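Local coordinates for uncharacterized protein AsqI (PDB 5YY3) that is a zinc-dependent cyclopenase that converts 4'-methoxycyclopenin into 4'-methoxyviridicatin, a ring-contraction step in aspoquinolone biosynthesis, at residues A[295-305]-A[399-410]. Sequence-based numbering, arbitrary orientation.
Sequences RDNIYAAIRKG and HLQYYGRLAATR
Tyr299 enters helix 399-410 as a knob between His399, Tyr402, Tyr403 and Leu406, joining segments 295-304 and 399-410, which run nearly parallel, their axes 9.9 Å apart at closest approach. With CG anti to its carbonyl carbon (chi1 -77°), the phenol reaches across the groove. The OH of Tyr299 lies at the edges of two rings, near their planes, 3.3 Å from His399 CE1 and 3.2 Å from Tyr402 CE2. The ring of Tyr299 stands almost perpendicular to that of Tyr402 (85°), whereas CE1 of Tyr299 meets CE1 of Tyr403 at 3.5 Å, completing an aromatic cluster.

Aliphatic groups pack around this cluster. CG2 of Ile298 lies 3.6 Å from CE1 of Tyr403, and CG of Arg295 touches the Tyr403 hydroxyl. One turn on, CG2 of Ile302 rests against CB of Leu406 (4.0 Å), beside Ala407.

Polar contact is concentrated at the C-terminal ends. Arg410, bent at chi2 and chi3, donates from NE to Ile302 O (3.2 Å, 164°), a carbonyl in the Schellman motif that Gly305 closes. CD of Arg410 covers one face of the Arg303 guanidinium, which forms a salt bridge with Asp296 of the second subunit.

At the other end, His399 is hydrogen-bonded to Asn241 and Tyr243, and its side chain lies about 10 Å from that of the zinc ligand His218. The contact thus combines a buried aromatic interior within the helical part of this tyrosinase-family fold with a carbonyl near the C-terminal end of helix 295-304 that accepts a hydrogen bond from Arg410, whose positive guanidinium probably complements the negative end of the helix dipole.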
# COMPACT_ATOMS: atom_id res chain seq x y z
N ARG A 295 17.27 -25.28 -24.29
CA ARG A 295 16.41 -25.54 -23.14
C ARG A 295 15.51 -26.75 -23.37
O ARG A 295 15.40 -27.62 -22.51
CB ARG A 295 15.53 -24.31 -22.84
CG ARG A 295 14.43 -24.55 -21.80
CD ARG A 295 13.33 -23.50 -21.91
NE ARG A 295 12.55 -23.71 -23.12
CZ ARG A 295 11.76 -22.80 -23.69
NH1 ARG A 295 11.65 -21.59 -23.15
NH2 ARG A 295 11.08 -23.10 -24.80
N ASP A 296 14.87 -26.78 -24.53
CA ASP A 296 13.95 -27.87 -24.88
C ASP A 296 14.68 -29.20 -24.90
O ASP A 296 14.12 -30.24 -24.53
CB ASP A 296 13.30 -27.64 -26.25
CG ASP A 296 12.33 -26.50 -26.25
OD1 ASP A 296 11.93 -26.06 -25.15
OD2 ASP A 296 11.95 -26.06 -27.37
N ASN A 297 15.92 -29.16 -25.36
CA ASN A 297 16.69 -30.39 -25.52
C ASN A 297 17.17 -30.89 -24.16
O ASN A 297 17.13 -32.10 -23.89
CB ASN A 297 17.86 -30.17 -26.47
CG ASN A 297 17.42 -30.01 -27.92
OD1 ASN A 297 16.30 -30.39 -28.28
ND2 ASN A 297 18.29 -29.47 -28.76
N ILE A 298 17.59 -29.97 -23.29
CA ILE A 298 17.96 -30.33 -21.92
C ILE A 298 16.73 -30.84 -21.16
O ILE A 298 16.83 -31.78 -20.36
CB ILE A 298 18.61 -29.14 -21.18
CG1 ILE A 298 19.87 -28.72 -21.93
CG2 ILE A 298 18.94 -29.51 -19.72
CD1 ILE A 298 20.58 -27.55 -21.32
N TYR A 299 15.56 -30.25 -21.43
CA TYR A 299 14.33 -30.74 -20.82
C TYR A 299 14.08 -32.19 -21.23
O TYR A 299 13.83 -33.07 -20.39
CB TYR A 299 13.13 -29.89 -21.22
CG TYR A 299 12.97 -28.55 -20.53
CD1 TYR A 299 13.78 -28.17 -19.46
CD2 TYR A 299 12.00 -27.65 -20.96
CE1 TYR A 299 13.62 -26.93 -18.84
CE2 TYR A 299 11.83 -26.43 -20.34
CZ TYR A 299 12.64 -26.07 -19.29
OH TYR A 299 12.46 -24.84 -18.70
N ALA A 300 14.16 -32.42 -22.53
CA ALA A 300 13.85 -33.72 -23.13
C ALA A 300 14.81 -34.80 -22.65
O ALA A 300 14.40 -35.92 -22.34
CB ALA A 300 13.89 -33.60 -24.66
N ALA A 301 16.09 -34.44 -22.59
CA ALA A 301 17.14 -35.34 -22.12
C ALA A 301 16.92 -35.78 -20.67
O ALA A 301 17.13 -36.94 -20.33
CB ALA A 301 18.49 -34.66 -22.26
N ILE A 302 16.53 -34.84 -19.80
CA ILE A 302 16.31 -35.15 -18.39
C ILE A 302 15.14 -36.13 -18.23
O ILE A 302 15.22 -37.09 -17.48
CB ILE A 302 16.07 -33.86 -17.56
CG1 ILE A 302 17.37 -33.07 -17.42
CG2 ILE A 302 15.49 -34.21 -16.19
CD1 ILE A 302 17.23 -31.69 -16.82
N ARG A 303 14.04 -35.88 -18.94
CA ARG A 303 12.91 -36.79 -18.92
C ARG A 303 13.31 -38.16 -19.50
O ARG A 303 12.95 -39.20 -18.96
CB ARG A 303 11.74 -36.19 -19.70
CG ARG A 303 10.68 -37.20 -20.16
CD ARG A 303 10.05 -37.99 -19.01
NE ARG A 303 9.51 -37.10 -17.99
CZ ARG A 303 9.16 -37.48 -16.76
NH1 ARG A 303 9.31 -38.75 -16.38
NH2 ARG A 303 8.68 -36.59 -15.90
N LYS A 304 14.07 -38.15 -20.60
CA LYS A 304 14.42 -39.42 -21.23
C LYS A 304 15.49 -40.13 -20.40
O LYS A 304 15.62 -41.36 -20.46
CB LYS A 304 14.91 -39.20 -22.67
CG LYS A 304 15.31 -40.48 -23.37
CD LYS A 304 15.54 -40.25 -24.85
CE LYS A 304 15.76 -41.56 -25.60
NZ LYS A 304 15.48 -41.36 -27.05
N GLY A 305 16.25 -39.37 -19.63
CA GLY A 305 17.25 -39.95 -18.75
C GLY A 305 18.62 -40.15 -19.37
O GLY A 305 19.43 -40.87 -18.81
N HIS A 399 15.22 -20.01 -12.77
CA HIS A 399 15.13 -20.88 -13.95
C HIS A 399 16.16 -22.00 -13.87
O HIS A 399 15.82 -23.15 -14.08
CB HIS A 399 15.33 -20.11 -15.25
CG HIS A 399 15.35 -20.97 -16.47
ND1 HIS A 399 14.32 -21.83 -16.80
CD2 HIS A 399 16.27 -21.10 -17.46
CE1 HIS A 399 14.60 -22.45 -17.92
NE2 HIS A 399 15.78 -22.03 -18.35
N LEU A 400 17.42 -21.65 -13.59
CA LEU A 400 18.44 -22.67 -13.30
C LEU A 400 17.93 -23.67 -12.26
O LEU A 400 18.08 -24.88 -12.42
CB LEU A 400 19.74 -22.02 -12.79
CG LEU A 400 20.39 -21.07 -13.79
CD1 LEU A 400 21.63 -20.44 -13.18
CD2 LEU A 400 20.73 -21.82 -15.07
N GLN A 401 17.32 -23.16 -11.19
CA GLN A 401 16.81 -24.03 -10.12
C GLN A 401 15.79 -25.04 -10.67
O GLN A 401 15.68 -26.16 -10.15
CB GLN A 401 16.18 -23.21 -9.00
CG GLN A 401 15.84 -24.03 -7.76
CD GLN A 401 14.85 -23.31 -6.84
OE1 GLN A 401 13.74 -22.95 -7.26
NE2 GLN A 401 15.25 -23.11 -5.58
N TYR A 402 15.07 -24.65 -11.71
CA TYR A 402 14.05 -25.53 -12.31
C TYR A 402 14.67 -26.83 -12.83
O TYR A 402 14.10 -27.91 -12.66
CB TYR A 402 13.29 -24.79 -13.42
CG TYR A 402 12.25 -25.63 -14.13
CD1 TYR A 402 11.32 -26.36 -13.41
CD2 TYR A 402 12.20 -25.68 -15.52
CE1 TYR A 402 10.36 -27.14 -14.05
CE2 TYR A 402 11.25 -26.46 -16.18
CZ TYR A 402 10.33 -27.18 -15.44
OH TYR A 402 9.37 -27.95 -16.07
N TYR A 403 15.84 -26.73 -13.44
CA TYR A 403 16.50 -27.94 -13.93
C TYR A 403 16.82 -28.87 -12.77
O TYR A 403 16.62 -30.10 -12.86
CB TYR A 403 17.77 -27.57 -14.70
CG TYR A 403 17.49 -26.80 -15.98
CD1 TYR A 403 17.28 -27.47 -17.18
CD2 TYR A 403 17.41 -25.41 -15.97
CE1 TYR A 403 17.03 -26.76 -18.34
CE2 TYR A 403 17.14 -24.71 -17.12
CZ TYR A 403 16.96 -25.38 -18.30
OH TYR A 403 16.70 -24.66 -19.45
N GLY A 404 17.27 -28.29 -11.66
CA GLY A 404 17.45 -29.02 -10.42
C GLY A 404 16.20 -29.71 -9.91
O GLY A 404 16.26 -30.85 -9.46
N ARG A 405 15.06 -29.03 -9.97
CA ARG A 405 13.80 -29.65 -9.56
C ARG A 405 13.44 -30.85 -10.43
O ARG A 405 12.99 -31.88 -9.92
CB ARG A 405 12.65 -28.63 -9.59
CG ARG A 405 12.84 -27.49 -8.61
CD ARG A 405 11.68 -26.49 -8.69
NE ARG A 405 11.83 -25.45 -7.69
CZ ARG A 405 11.30 -25.52 -6.48
NH1 ARG A 405 10.59 -26.60 -6.15
NH2 ARG A 405 11.49 -24.55 -5.60
N LEU A 406 13.63 -30.72 -11.75
CA LEU A 406 13.33 -31.79 -12.69
C LEU A 406 14.17 -33.04 -12.40
O LEU A 406 13.65 -34.17 -12.36
CB LEU A 406 13.57 -31.35 -14.12
CG LEU A 406 12.57 -30.35 -14.71
CD1 LEU A 406 13.17 -29.67 -15.92
CD2 LEU A 406 11.26 -31.04 -15.08
N ALA A 407 15.46 -32.84 -12.21
CA ALA A 407 16.37 -33.95 -12.02
C ALA A 407 16.10 -34.61 -10.68
O ALA A 407 16.03 -35.84 -10.58
CB ALA A 407 17.83 -33.48 -12.12
N ALA A 408 15.90 -33.77 -9.66
CA ALA A 408 15.71 -34.24 -8.30
C ALA A 408 14.49 -35.15 -8.16
O ALA A 408 14.55 -36.15 -7.45
CB ALA A 408 15.60 -33.06 -7.35
N THR A 409 13.37 -34.83 -8.81
CA THR A 409 12.22 -35.71 -8.66
C THR A 409 12.33 -36.96 -9.55
O THR A 409 11.69 -37.99 -9.28
CB THR A 409 10.88 -35.00 -8.96
OG1 THR A 409 10.63 -35.01 -10.37
CG2 THR A 409 10.90 -33.58 -8.45
N ARG A 410 13.16 -36.87 -10.60
CA ARG A 410 13.43 -38.01 -11.49
C ARG A 410 14.30 -39.10 -10.85
O ARG A 410 14.12 -40.28 -11.13
CB ARG A 410 14.10 -37.52 -12.78
CG ARG A 410 13.11 -37.07 -13.84
CD ARG A 410 12.46 -38.25 -14.55
NE ARG A 410 13.34 -38.80 -15.56
CZ ARG A 410 13.61 -40.09 -15.70
NH1 ARG A 410 13.07 -40.97 -14.87
NH2 ARG A 410 14.43 -40.51 -16.65
O HOH W 1 8.48 -36.12 -12.79